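Local coordinates for protein cellulose hydrolase (Bacillus licheniformis, PDB 4YZP) that hydrolyses internal beta-1,4-glucosidic bonds of cellulose as a family 5 endoglucanase whose barrel is followed by an X2-type module and further beta structure, at residues E29-G34 against Q298-W303; N114-S119 against I159-T164; V365-Y370 against T415-K420; D432-E437 against K524-V529. All blocks are in the same frame, centred on the assembly; numbering follows the deposited sequence.

Interaction 1 (E29-G34 against Q298-W303)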
loop_
_atom_site.group_PDB
_atom_site.type_symbol
_atom_site.label_atom_id
_atom_site.label_comp_id
_atom_site.label_asym_id
_atom_site.label_seq_id
_atom_site.Cartn_x
_atom_site.Cartn_y
_atom_site.Cartn_z
ATOM N N GLU A 29 12.866 -9.586 14.385
ATOM C CA GLU A 29 12.479 -10.997 14.584
ATOM C C GLU A 29 11.066 -11.137 15.118
ATOM O O GLU A 29 10.283 -11.999 14.762
ATOM C CB GLU A 29 13.449 -11.652 15.564
ATOM C CG GLU A 29 13.052 -13.045 16.057
ATOM C CD GLU A 29 13.068 -14.080 14.959
ATOM O OE1 GLU A 29 13.768 -13.838 13.954
ATOM O OE2 GLU A 29 12.404 -15.134 15.111
ATOM N N ASN A 30 10.764 -10.230 16.015
ATOM C CA ASN A 30 9.468 -10.215 16.695
ATOM C C ASN A 30 8.266 -9.549 16.001
ATOM O O ASN A 30 7.129 -10.000 16.137
ATOM C CB ASN A 30 9.681 -9.603 18.060
ATOM C CG ASN A 30 10.392 -10.578 19.008
ATOM O OD1 ASN A 30 10.232 -11.813 18.917
ATOM N ND2 ASN A 30 11.259 -10.024 19.824
ATOM N N MET A 31 8.523 -8.599 15.118
ATOM C CA MET A 31 7.448 -7.814 14.524
ATOM C C MET A 31 7.325 -7.951 13.038
ATOM O O MET A 31 6.259 -7.673 12.519
ATOM C CB MET A 31 7.657 -6.331 14.865
ATOM C CG MET A 31 7.430 -5.948 16.322
ATOM S SD MET A 31 7.411 -4.147 16.469
ATOM C CE MET A 31 5.852 -3.765 15.660
ATOM N N SER A 32 8.386 -8.342 12.336
ATOM C CA SER A 32 8.295 -8.359 10.863
ATOM C C SER A 32 7.642 -9.647 10.352
ATOM O O SER A 32 8.067 -10.741 10.712
ATOM C CB SER A 32 9.669 -8.186 10.219
ATOM O OG SER A 32 9.577 -8.125 8.795
ATOM N N PRO A 33 6.630 -9.525 9.468
ATOM C CA PRO A 33 6.042 -8.319 8.866
ATOM C C PRO A 33 4.777 -7.846 9.597
ATOM O O PRO A 33 4.108 -8.649 10.249
ATOM C CB PRO A 33 5.684 -8.799 7.454
ATOM C CG PRO A 33 5.206 -10.223 7.686
ATOM C CD PRO A 33 6.074 -10.752 8.859
ATOM N N GLY A 34 4.432 -6.573 9.455
ATOM C CA GLY A 34 3.183 -6.067 10.003
ATOM C C GLY A 34 2.147 -5.623 8.981
ATOM O O GLY A 34 2.406 -5.571 7.787
ATOM N N GLN A 298 17.314 -4.324 8.874
ATOM C CA GLN A 298 16.700 -4.520 10.192
ATOM C C GLN A 298 15.666 -3.447 10.511
ATOM O O GLN A 298 15.658 -2.877 11.609
ATOM C CB GLN A 298 17.770 -4.553 11.288
ATOM C CG GLN A 298 18.798 -5.657 11.113
ATOM C CD GLN A 298 19.955 -5.516 12.078
ATOM O OE1 GLN A 298 19.975 -6.130 13.144
ATOM N NE2 GLN A 298 20.913 -4.687 11.720
ATOM N N MET A 299 14.796 -3.185 9.544
ATOM C CA MET A 299 13.671 -2.289 9.749
ATOM C C MET A 299 12.366 -3.068 9.611
ATOM O O MET A 299 12.179 -3.826 8.649
ATOM C CB MET A 299 13.711 -1.135 8.747
ATOM C CG MET A 299 14.969 -0.322 8.852
ATOM S SD MET A 299 15.181 0.649 7.350
ATOM C CE MET A 299 16.707 1.500 7.755
ATOM N N VAL A 300 11.470 -2.883 10.573
ATOM C CA VAL A 300 10.185 -3.585 10.563
ATOM C C VAL A 300 9.233 -2.947 9.564
ATOM O O VAL A 300 8.831 -1.801 9.740
ATOM C CB VAL A 300 9.510 -3.572 11.959
ATOM C CG1 VAL A 300 8.118 -4.195 11.898
ATOM C CG2 VAL A 300 10.360 -4.294 12.997
ATOM N N PRO A 301 8.845 -3.688 8.516
ATOM C CA PRO A 301 7.908 -3.095 7.548
ATOM C C PRO A 301 6.451 -3.388 7.892
ATOM O O PRO A 301 6.094 -4.546 8.089
ATOM C CB PRO A 301 8.305 -3.771 6.240
ATOM C CG PRO A 301 8.729 -5.166 6.676
ATOM C CD PRO A 301 9.307 -5.022 8.096
ATOM N N MET A 302 5.622 -2.352 7.962
ATOM C CA MET A 302 4.209 -2.514 8.285
ATOM C C MET A 302 3.384 -2.030 7.097
ATOM O O MET A 302 3.453 -0.883 6.714
ATOM C CB MET A 302 3.858 -1.752 9.570
ATOM C CG MET A 302 4.758 -2.135 10.757
ATOM S SD MET A 302 4.129 -1.647 12.383
ATOM C CE MET A 302 2.925 -2.962 12.683
ATOM N N TRP A 303 2.620 -2.950 6.526
ATOM C CA TRP A 303 1.945 -2.768 5.238
ATOM C C TRP A 303 0.724 -1.889 5.403
ATOM O O TRP A 303 -0.090 -2.168 6.285
ATOM C CB TRP A 303 1.523 -4.147 4.718
ATOM C CG TRP A 303 1.308 -4.316 3.236
ATOM C CD1 TRP A 303 1.599 -3.434 2.235
ATOM C CD2 TRP A 303 0.788 -5.493 2.605
ATOM N NE1 TRP A 303 1.267 -3.989 1.003
ATOM C CE2 TRP A 303 0.773 -5.253 1.212
ATOM C CE3 TRP A 303 0.327 -6.724 3.086
ATOM C CZ2 TRP A 303 0.320 -6.203 0.294
ATOM C CZ3 TRP A 303 -0.128 -7.662 2.171
ATOM C CH2 TRP A 303 -0.127 -7.395 0.797
HETATM O O HOH W 1 4.762 -5.886 6.001
#

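Interaction 2 (N114-S119 against I159-T164)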
loop_
_atom_site.group_PDB
_atom_site.type_symbol
_atom_site.label_atom_id
_atom_site.label_comp_id
_atom_site.label_asym_id
_atom_site.label_seq_id
_atom_site.Cartn_x
_atom_site.Cartn_y
_atom_site.Cartn_z
ATOM N N ASN A 114 -1.597 4.217 18.113
ATOM C CA ASN A 114 -1.134 5.588 17.929
ATOM C C ASN A 114 -2.202 6.658 18.107
ATOM O O ASN A 114 -3.345 6.369 18.476
ATOM C CB ASN A 114 -0.486 5.722 16.548
ATOM C CG ASN A 114 -1.507 5.835 15.404
ATOM O OD1 ASN A 114 -2.720 5.929 15.608
ATOM N ND2 ASN A 114 -0.992 5.863 14.183
ATOM N N ILE A 115 -1.792 7.900 17.845
ATOM C CA ILE A 115 -2.691 9.016 17.609
ATOM C C ILE A 115 -2.547 9.351 16.122
ATOM O O ILE A 115 -1.434 9.595 15.654
ATOM C CB ILE A 115 -2.339 10.247 18.474
ATOM C CG1 ILE A 115 -2.626 9.954 19.945
ATOM C CG2 ILE A 115 -3.127 11.464 17.997
ATOM C CD1 ILE A 115 -2.440 11.181 20.871
ATOM N N HIS A 116 -3.647 9.344 15.371
ATOM C CA HIS A 116 -3.501 9.321 13.917
ATOM C C HIS A 116 -3.919 10.610 13.228
ATOM O O HIS A 116 -3.124 11.549 13.167
ATOM C CB HIS A 116 -4.273 8.119 13.345
ATOM C CG HIS A 116 -3.785 7.670 12.000
ATOM N ND1 HIS A 116 -2.642 6.920 11.834
ATOM C CD2 HIS A 116 -4.282 7.869 10.755
ATOM C CE1 HIS A 116 -2.457 6.669 10.550
ATOM N NE2 HIS A 116 -3.442 7.235 9.874
ATOM N N HIS A 117 -5.147 10.700 12.724
ATOM C CA HIS A 117 -5.505 11.886 11.942
ATOM C C HIS A 117 -5.684 13.143 12.775
ATOM O O HIS A 117 -5.836 14.238 12.220
ATOM C CB HIS A 117 -6.757 11.624 11.110
ATOM C CG HIS A 117 -6.504 10.716 9.947
ATOM N ND1 HIS A 117 -5.374 10.809 9.163
ATOM C CD2 HIS A 117 -7.223 9.679 9.459
ATOM C CE1 HIS A 117 -5.418 9.878 8.224
ATOM N NE2 HIS A 117 -6.529 9.181 8.378
ATOM N N ASP A 118 -5.631 13.006 14.101
ATOM C CA ASP A 118 -5.477 14.187 14.958
ATOM C C ASP A 118 -4.340 15.095 14.480
ATOM O O ASP A 118 -4.363 16.298 14.712
ATOM C CB ASP A 118 -5.220 13.763 16.403
ATOM C CG ASP A 118 -6.302 12.841 16.922
ATOM O OD1 ASP A 118 -6.221 11.615 16.667
ATOM O OD2 ASP A 118 -7.254 13.349 17.551
ATOM N N SER A 119 -3.333 14.502 13.846
ATOM C CA SER A 119 -2.187 15.251 13.343
ATOM C C SER A 119 -2.605 16.465 12.539
ATOM O O SER A 119 -2.099 17.553 12.801
ATOM C CB SER A 119 -1.294 14.362 12.483
ATOM O OG SER A 119 -2.016 13.882 11.378
ATOM N N ILE A 159 3.676 8.038 19.099
ATOM C CA ILE A 159 3.261 9.375 19.561
ATOM C C ILE A 159 2.274 10.089 18.631
ATOM O O ILE A 159 1.231 10.564 19.075
ATOM C CB ILE A 159 4.495 10.285 19.783
ATOM C CG1 ILE A 159 5.385 9.676 20.866
ATOM C CG2 ILE A 159 4.069 11.672 20.186
ATOM C CD1 ILE A 159 4.626 9.312 22.123
ATOM N N VAL A 160 2.578 10.150 17.346
ATOM C CA VAL A 160 1.694 10.855 16.422
ATOM C C VAL A 160 1.989 10.439 14.976
ATOM O O VAL A 160 3.140 10.215 14.600
ATOM C CB VAL A 160 1.819 12.392 16.601
ATOM C CG1 VAL A 160 3.273 12.862 16.356
ATOM C CG2 VAL A 160 0.849 13.127 15.694
ATOM N N ASN A 161 0.939 10.286 14.188
ATOM C CA ASN A 161 1.089 9.934 12.785
ATOM C C ASN A 161 1.354 11.161 11.906
ATOM O O ASN A 161 0.600 12.131 11.975
ATOM C CB ASN A 161 -0.170 9.234 12.273
ATOM C CG ASN A 161 -0.024 8.786 10.837
ATOM O OD1 ASN A 161 0.765 7.905 10.560
ATOM N ND2 ASN A 161 -0.776 9.402 9.919
ATOM N N GLU A 162 2.383 11.085 11.056
ATOM C CA GLU A 162 2.703 12.128 10.068
ATOM C C GLU A 162 2.451 13.555 10.568
ATOM O O GLU A 162 1.649 14.298 9.996
ATOM C CB GLU A 162 1.918 11.859 8.777
ATOM C CG GLU A 162 2.262 10.484 8.183
ATOM C CD GLU A 162 1.628 10.189 6.816
ATOM O OE1 GLU A 162 0.848 11.021 6.307
ATOM O OE2 GLU A 162 1.919 9.110 6.244
ATOM N N PRO A 163 3.155 13.944 11.640
ATOM C CA PRO A 163 2.935 15.267 12.224
ATOM C C PRO A 163 3.296 16.417 11.289
ATOM O O PRO A 163 4.285 16.363 10.555
ATOM C CB PRO A 163 3.849 15.265 13.449
ATOM C CG PRO A 163 4.863 14.204 13.164
ATOM C CD PRO A 163 4.141 13.163 12.404
ATOM N N THR A 164 2.477 17.464 11.327
ATOM C CA THR A 164 2.682 18.596 10.451
ATOM C C THR A 164 2.323 19.913 11.135
ATOM O O THR A 164 1.839 19.933 12.271
ATOM C CB THR A 164 1.863 18.435 9.160
ATOM O OG1 THR A 164 2.190 19.498 8.264
ATOM C CG2 THR A 164 0.346 18.411 9.474
HETATM O O HOH W 2 -2.605 11.719 9.733
HETATM O O HOH W 3 0.639 17.586 13.528
HETATM O O HOH W 4 -0.600 15.404 9.527
#

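Interaction 3 (V365-Y370 against T415-K420)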
loop_
_atom_site.group_PDB
_atom_site.type_symbol
_atom_site.label_atom_id
_atom_site.label_comp_id
_atom_site.label_asym_id
_atom_site.label_seq_id
_atom_site.Cartn_x
_atom_site.Cartn_y
_atom_site.Cartn_z
ATOM N N VAL A 365 15.049 -22.186 -6.267
ATOM C CA VAL A 365 15.021 -23.232 -7.281
ATOM C C VAL A 365 13.581 -23.586 -7.637
ATOM O O VAL A 365 12.775 -23.863 -6.747
ATOM C CB VAL A 365 15.749 -24.508 -6.795
ATOM C CG1 VAL A 365 15.645 -25.603 -7.840
ATOM C CG2 VAL A 365 17.201 -24.208 -6.489
ATOM N N LEU A 366 13.258 -23.576 -8.928
ATOM C CA LEU A 366 11.934 -24.002 -9.385
ATOM C C LEU A 366 11.735 -25.496 -9.112
ATOM O O LEU A 366 12.592 -26.311 -9.444
ATOM C CB LEU A 366 11.761 -23.708 -10.879
ATOM C CG LEU A 366 10.470 -24.160 -11.580
ATOM C CD1 LEU A 366 9.277 -23.266 -11.276
ATOM C CD2 LEU A 366 10.703 -24.218 -13.078
ATOM N N THR A 367 10.606 -25.855 -8.508
ATOM C CA THR A 367 10.349 -27.250 -8.151
ATOM C C THR A 367 9.180 -27.833 -8.937
ATOM O O THR A 367 8.946 -29.043 -8.904
ATOM C CB THR A 367 10.061 -27.411 -6.646
ATOM O OG1 THR A 367 9.064 -26.463 -6.253
ATOM C CG2 THR A 367 11.339 -27.200 -5.809
ATOM N N GLY A 368 8.446 -26.983 -9.647
ATOM C CA GLY A 368 7.363 -27.479 -10.480
ATOM C C GLY A 368 6.451 -26.406 -11.040
ATOM O O GLY A 368 6.520 -25.244 -10.646
ATOM N N ILE A 369 5.608 -26.804 -11.985
ATOM C CA ILE A 369 4.593 -25.927 -12.552
ATOM C C ILE A 369 3.278 -26.678 -12.561
ATOM O O ILE A 369 3.199 -27.796 -13.091
ATOM C CB ILE A 369 4.935 -25.466 -13.990
ATOM C CG1 ILE A 369 6.303 -24.778 -14.027
ATOM C CG2 ILE A 369 3.848 -24.527 -14.499
ATOM C CD1 ILE A 369 6.734 -24.324 -15.417
ATOM N N TYR A 370 2.247 -26.071 -11.985
ATOM C CA TYR A 370 0.989 -26.774 -11.750
ATOM C C TYR A 370 -0.189 -26.040 -12.343
ATOM O O TYR A 370 -0.206 -24.805 -12.373
ATOM C CB TYR A 370 0.738 -26.953 -10.246
ATOM C CG TYR A 370 1.756 -27.816 -9.568
ATOM C CD1 TYR A 370 2.971 -27.286 -9.158
ATOM C CD2 TYR A 370 1.514 -29.164 -9.349
ATOM C CE1 TYR A 370 3.920 -28.074 -8.551
ATOM C CE2 TYR A 370 2.460 -29.966 -8.730
ATOM C CZ TYR A 370 3.661 -29.411 -8.335
ATOM O OH TYR A 370 4.617 -30.188 -7.718
ATOM N N THR A 415 0.668 -22.311 -11.620
ATOM C CA THR A 415 1.379 -22.018 -10.393
ATOM C C THR A 415 2.816 -22.523 -10.459
ATOM O O THR A 415 3.064 -23.718 -10.578
ATOM C CB THR A 415 0.668 -22.640 -9.190
ATOM O OG1 THR A 415 -0.664 -22.121 -9.128
ATOM C CG2 THR A 415 1.402 -22.302 -7.899
ATOM N N PHE A 416 3.755 -21.589 -10.388
ATOM C CA PHE A 416 5.176 -21.923 -10.334
ATOM C C PHE A 416 5.592 -22.080 -8.886
ATOM O O PHE A 416 5.492 -21.125 -8.109
ATOM C CB PHE A 416 6.020 -20.833 -11.013
ATOM C CG PHE A 416 5.784 -20.709 -12.495
ATOM C CD1 PHE A 416 4.568 -20.256 -12.984
ATOM C CD2 PHE A 416 6.788 -21.027 -13.398
ATOM C CE1 PHE A 416 4.351 -20.132 -14.354
ATOM C CE2 PHE A 416 6.579 -20.911 -14.763
ATOM C CZ PHE A 416 5.358 -20.462 -15.243
ATOM N N THR A 417 6.039 -23.272 -8.499
ATOM C CA THR A 417 6.427 -23.477 -7.107
ATOM C C THR A 417 7.946 -23.483 -6.999
ATOM O O THR A 417 8.647 -23.871 -7.938
ATOM C CB THR A 417 5.860 -24.786 -6.509
ATOM O OG1 THR A 417 6.454 -25.917 -7.159
ATOM C CG2 THR A 417 4.338 -24.828 -6.660
ATOM N N PHE A 418 8.437 -23.024 -5.851
ATOM C CA PHE A 418 9.865 -22.941 -5.582
ATOM C C PHE A 418 10.159 -23.639 -4.260
ATOM O O PHE A 418 9.254 -23.809 -3.437
ATOM C CB PHE A 418 10.308 -21.469 -5.584
ATOM C CG PHE A 418 10.036 -20.794 -6.895
ATOM C CD1 PHE A 418 10.967 -20.847 -7.920
ATOM C CD2 PHE A 418 8.811 -20.177 -7.135
ATOM C CE1 PHE A 418 10.699 -20.273 -9.144
ATOM C CE2 PHE A 418 8.546 -19.593 -8.355
ATOM C CZ PHE A 418 9.485 -19.648 -9.358
ATOM N N HIS A 419 11.399 -24.077 -4.070
ATOM C CA HIS A 419 11.742 -24.793 -2.852
ATOM C C HIS A 419 11.438 -23.914 -1.642
ATOM O O HIS A 419 10.794 -24.356 -0.691
ATOM C CB HIS A 419 13.208 -25.215 -2.850
ATOM C CG HIS A 419 13.553 -26.167 -1.751
ATOM N ND1 HIS A 419 14.589 -25.947 -0.870
ATOM C CD2 HIS A 419 12.984 -27.339 -1.378
ATOM C CE1 HIS A 419 14.655 -26.949 -0.010
ATOM N NE2 HIS A 419 13.691 -27.807 -0.298
ATOM N N LYS A 420 11.874 -22.661 -1.712
ATOM C CA LYS A 420 11.571 -21.662 -0.690
ATOM C C LYS A 420 10.915 -20.424 -1.300
ATOM O O LYS A 420 11.013 -20.191 -2.505
ATOM C CB LYS A 420 12.843 -21.261 0.052
ATOM C CG LYS A 420 13.500 -22.410 0.786
ATOM C CD LYS A 420 14.866 -22.019 1.317
ATOM C CE LYS A 420 15.515 -23.183 2.043
ATOM N NZ LYS A 420 16.859 -22.826 2.559
HETATM O O HOH W 5 14.108 -22.082 -3.442
HETATM O O HOH W 6 8.109 -26.574 -3.609
HETATM O O HOH W 7 -2.688 -23.100 -10.708
HETATM O O HOH W 8 5.940 -28.588 -6.317
#

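Interaction 4 (D432-E437 against K524-V529)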
loop_
_atom_site.group_PDB
_atom_site.type_symbol
_atom_site.label_atom_id
_atom_site.label_comp_id
_atom_site.label_asym_id
_atom_site.label_seq_id
_atom_site.Cartn_x
_atom_site.Cartn_y
_atom_site.Cartn_z
ATOM N N ASP A 432 -9.079 -10.293 -26.934
ATOM C CA ASP A 432 -9.351 -9.821 -28.279
ATOM C C ASP A 432 -9.396 -8.303 -28.238
ATOM O O ASP A 432 -9.266 -7.706 -27.168
ATOM C CB ASP A 432 -10.664 -10.394 -28.812
ATOM C CG ASP A 432 -10.666 -10.539 -30.322
ATOM O OD1 ASP A 432 -9.815 -9.912 -30.987
ATOM O OD2 ASP A 432 -11.517 -11.287 -30.839
ATOM N N ASP A 433 -9.570 -7.686 -29.401
ATOM C CA ASP A 433 -9.724 -6.242 -29.496
ATOM C C ASP A 433 -10.892 -5.778 -28.636
ATOM O O ASP A 433 -11.976 -6.354 -28.691
ATOM C CB ASP A 433 -9.938 -5.816 -30.952
ATOM C CG ASP A 433 -8.721 -6.077 -31.826
ATOM O OD1 ASP A 433 -7.659 -5.473 -31.562
ATOM O OD2 ASP A 433 -8.828 -6.875 -32.781
ATOM N N PRO A 434 -10.667 -4.744 -27.820
ATOM C CA PRO A 434 -11.745 -4.196 -26.993
ATOM C C PRO A 434 -12.791 -3.499 -27.850
ATOM O O PRO A 434 -12.432 -2.819 -28.809
ATOM C CB PRO A 434 -11.021 -3.203 -26.080
ATOM C CG PRO A 434 -9.755 -2.878 -26.801
ATOM C CD PRO A 434 -9.368 -4.116 -27.533
ATOM N N LYS A 435 -14.064 -3.683 -27.511
ATOM C CA LYS A 435 -15.158 -3.101 -28.280
ATOM C C LYS A 435 -15.973 -2.135 -27.426
ATOM O O LYS A 435 -16.501 -2.507 -26.377
ATOM C CB LYS A 435 -16.063 -4.203 -28.844
ATOM N N LEU A 436 -16.069 -0.891 -27.879
ATOM C CA LEU A 436 -16.884 0.107 -27.201
ATOM C C LEU A 436 -18.247 0.217 -27.876
ATOM O O LEU A 436 -18.335 0.282 -29.100
ATOM C CB LEU A 436 -16.178 1.463 -27.204
ATOM C CG LEU A 436 -15.304 1.823 -25.998
ATOM C CD1 LEU A 436 -14.432 0.656 -25.526
ATOM C CD2 LEU A 436 -14.449 3.026 -26.353
ATOM N N GLU A 437 -19.310 0.228 -27.081
ATOM C CA GLU A 437 -20.646 0.408 -27.632
ATOM C C GLU A 437 -20.737 1.784 -28.279
ATOM O O GLU A 437 -21.331 1.955 -29.344
ATOM C CB GLU A 437 -21.709 0.248 -26.543
ATOM N N LYS A 524 0.356 -4.245 -23.622
ATOM C CA LYS A 524 0.859 -2.959 -24.107
ATOM C C LYS A 524 0.610 -2.775 -25.601
ATOM O O LYS A 524 0.805 -3.705 -26.389
ATOM C CB LYS A 524 2.356 -2.833 -23.809
ATOM C CG LYS A 524 2.872 -1.400 -23.747
ATOM N N GLY A 525 0.163 -1.578 -25.979
ATOM C CA GLY A 525 -0.134 -1.266 -27.369
ATOM C C GLY A 525 -1.615 -1.323 -27.698
ATOM O O GLY A 525 -2.071 -0.748 -28.701
ATOM N N VAL A 526 -2.374 -2.038 -26.872
ATOM C CA VAL A 526 -3.818 -2.083 -27.024
ATOM C C VAL A 526 -4.393 -0.825 -26.408
ATOM O O VAL A 526 -4.018 -0.446 -25.301
ATOM C CB VAL A 526 -4.436 -3.329 -26.354
ATOM C CG1 VAL A 526 -5.961 -3.325 -26.501
ATOM C CG2 VAL A 526 -3.852 -4.594 -26.954
ATOM N N GLU A 527 -5.286 -0.156 -27.126
ATOM C CA GLU A 527 -5.938 1.005 -26.544
ATOM C C GLU A 527 -7.341 1.224 -27.093
ATOM O O GLU A 527 -7.744 0.605 -28.080
ATOM C CB GLU A 527 -5.082 2.259 -26.746
ATOM C CG GLU A 527 -4.624 2.512 -28.158
ATOM C CD GLU A 527 -3.611 3.640 -28.232
ATOM O OE1 GLU A 527 -3.829 4.574 -29.025
ATOM O OE2 GLU A 527 -2.602 3.596 -27.491
ATOM N N ALA A 528 -8.090 2.075 -26.400
ATOM C CA ALA A 528 -9.424 2.468 -26.808
ATOM C C ALA A 528 -9.518 3.982 -26.770
ATOM O O ALA A 528 -9.241 4.610 -25.745
ATOM C CB ALA A 528 -10.476 1.840 -25.914
ATOM N N VAL A 529 -9.900 4.565 -27.899
ATOM C CA VAL A 529 -9.922 6.009 -28.039
ATOM C C VAL A 529 -11.348 6.531 -27.955
ATOM O O VAL A 529 -12.229 6.075 -28.685
ATOM C CB VAL A 529 -9.280 6.436 -29.366
ATOM C CG1 VAL A 529 -9.349 7.950 -29.538
ATOM C CG2 VAL A 529 -7.841 5.952 -29.423
#

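Interaction 1 (E29-G34 against Q298-W303)
Gly34 and Met302 form a parallel bridge, their CA atoms 4.1 Å apart, and two backbone hydrogen bonds flank it. Gly34 N donates to Pro301 O over 3.0 Å, nearly straight with 173° at the hydrogen. Trp303 N donates to Gly34 O at 2.9 Å; that N-H is equally straight, but it meets the oxygen from above the carbonyl plane, not along a lone pair. One water donates to both Gly34 O and Pro301 O, so each of these buried carbonyls has a second donor. The bridge is the seam of the (beta/alpha)8 barrel: strand 34-36, the first, pairs with strand 299-303, the eighth, and closes the cylinder. Met302 leans from this seam against Val112 of strand 110-114, two places along from the first strand, which puts its side chain inside the barrel. Its chain, bent at the last torsion (chi3 80°), carries CE over Gly34, where a side-chain carbon would collide with it. The apolar contacts run on toward the end of helix 24-31: Met31 CB rests on Val300 CG1 at 3.7 Å, and the methyl ends CE of Met31 and CE of Met302 lie 4.3 Å apart. Ser32, the first residue to leave helical geometry, precedes a cis peptide to Pro33; its OG sits 3.2 Å from Pro301 CD while its hydrogen bond goes to Gly331 O.

Interaction 2 (N114-S119 against I159-T164)
Ser119 OG is held by two waters, each 2.8 Å away, that bridge it to the other segment: one accepts from Asn161 ND2 and also meets His117 ND1, the other donates to Glu162 O. Directly across, Asn161 N donates to Ile115 O at 2.9 Å, nearly along the C=O axis though bent at the hydrogen (145°). The side chain of Asn161 reaches out with CG anti to its own N (chi1 -177°) and lays its amide over one face of the His116 ring, the planes 14° apart, with Asn161 CG 3.2 Å from His116 CE1. This is stacking: His116 NE2 and Asn161 ND2 have a poor hydrogen-bonding angle. The ring's rotation is fixed instead by Asn114 ND2, which donates to His116 ND1 in the ring plane at 3.1 Å, while Arg72 holds Asn161 OD1. With an alanine in place of His116, the Asn161 amide would probably lose the flat surface it lies on and Asn114 ND2 its ring acceptor. Glu162, bonded to His223 and touching Glu271, follows Asn161 and precedes Pro163, consistent with the Asn-Glu-Pro signature of family 5, whose glutamate is the acid/base in relatives, beyond barrel strand 155-158.

Interaction 3 (V365-Y370 against T415-K420)
Strands 366-370 and 415-418 run antiparallel, their axes 4.5 Å apart at closest approach and 159° between directions, with the register slipping by one residue at Leu366-Gly368. Thr367 and Gly368 both face Thr417, which defines a classic beta bulge inside the sheet of the X2 module, an E-set family with an immunoglobulin-like fold. Thr367 N donates to Thr417 O at 2.8 Å with an essentially straight N-H (179°), and Thr417 N answers to Gly368 O. Past the bulge, Tyr370 and Thr415 exchange two backbone bonds, the shorter from Thr415 N to Tyr370 O at 2.7 Å.

Ile369 and Phe416 lie side by side on the buried face, where Ile369 CD1 comes within 3.5 Å of Phe416 CE2 and CG1 makes an off-centre CH-pi contact with the ring. Leu366 reaches the edge of the same ring with CD1, a branch that also lies 3.9 Å from Phe418 CE1. The Phe418 ring, swung to the backbone-N side by chi1 -59°, meets Leu366 obliquely through CD1 and CE1 and extends to Ile359 of strand 355-360. A serine at Phe418 would probably leave a gap between Leu366 and Ile359 and strip one wall from the CD1 methyl of Leu366. On the other face, Tyr370 turns its ring edge to Thr417, and a water links their hydroxyl oxygens. Thr417 OG1 is also hydrogen-bonded to Thr367 OG1 at 2.8 Å, the two side chains crossing at about a right angle.

Interaction 4 (D432-E437 against K524-V529)
Two beta sheets near the C terminus meet through side chains where Pro434 and Leu436 face Val526 and Ala528, consistent with a beta sandwich. Strand 435-436 is the outermost strand of a four-stranded antiparallel sheet and pairs with strand 452-457, whereas strand 526-534 lies in a second sheet between strands 440-443 and 515-522. The spacing supports side-chain packing over strand pairing: the closest CA atoms, those of Pro434 and Ala528, are 7.1 Å apart, and no hydrogen bond spans the segments.

What joins them is apolar. Pro434 directs its CB toward 524-529 and crosses Val526 obliquely, with Val526 CG1 sitting 3.6 Å from Pro434 CD and 3.8 Å from Pro434 CG. That methyl is anti to the backbone N (chi1 178°), which turns it toward the proline. Leu521 of strand 515-522 touches both Pro434 and Val526 and widens the patch. Two residues further along each segment, Leu436 straddles the methyl of Ala528: Leu436 CD1 is 4.1 Å and Leu436 CD2 4.2 Å from Ala528 CB. The alternation of inward residues fits extended backbone on both sides, for Lys435, Glu527 and Val529 point away from the partner segment.

Just before Pro434, polar bonds hold the loop. Asn459 bonds to Asp433 O, and Asp433 N donates to Asp432 OD1 at 2.7 Å, reaching that oxygen on its anti side and 32° out of the carboxylate plane.

Overall arrangement
From the N terminus, 29-34 opens interaction 1, which closes only at 298-303, 264 residues on, and thereby joins the first and eighth strands of the barrel. Interaction 2 falls within that loop, linking the chain at the C-terminal ends of the third and fourth barrel strands; the two centres are 20 Å apart and their nearest atoms about 9 Å. The remaining contacts follow in series, with no crossing. Interaction 3 closes a loop of 44 intervening residues in the X2 module, its centre 43 Å from that of interaction 2 across the chain's centre. Interaction 4 closes the last loop, tying two beta sheets near the C terminus, with its centre 34 Å from that of interaction 3.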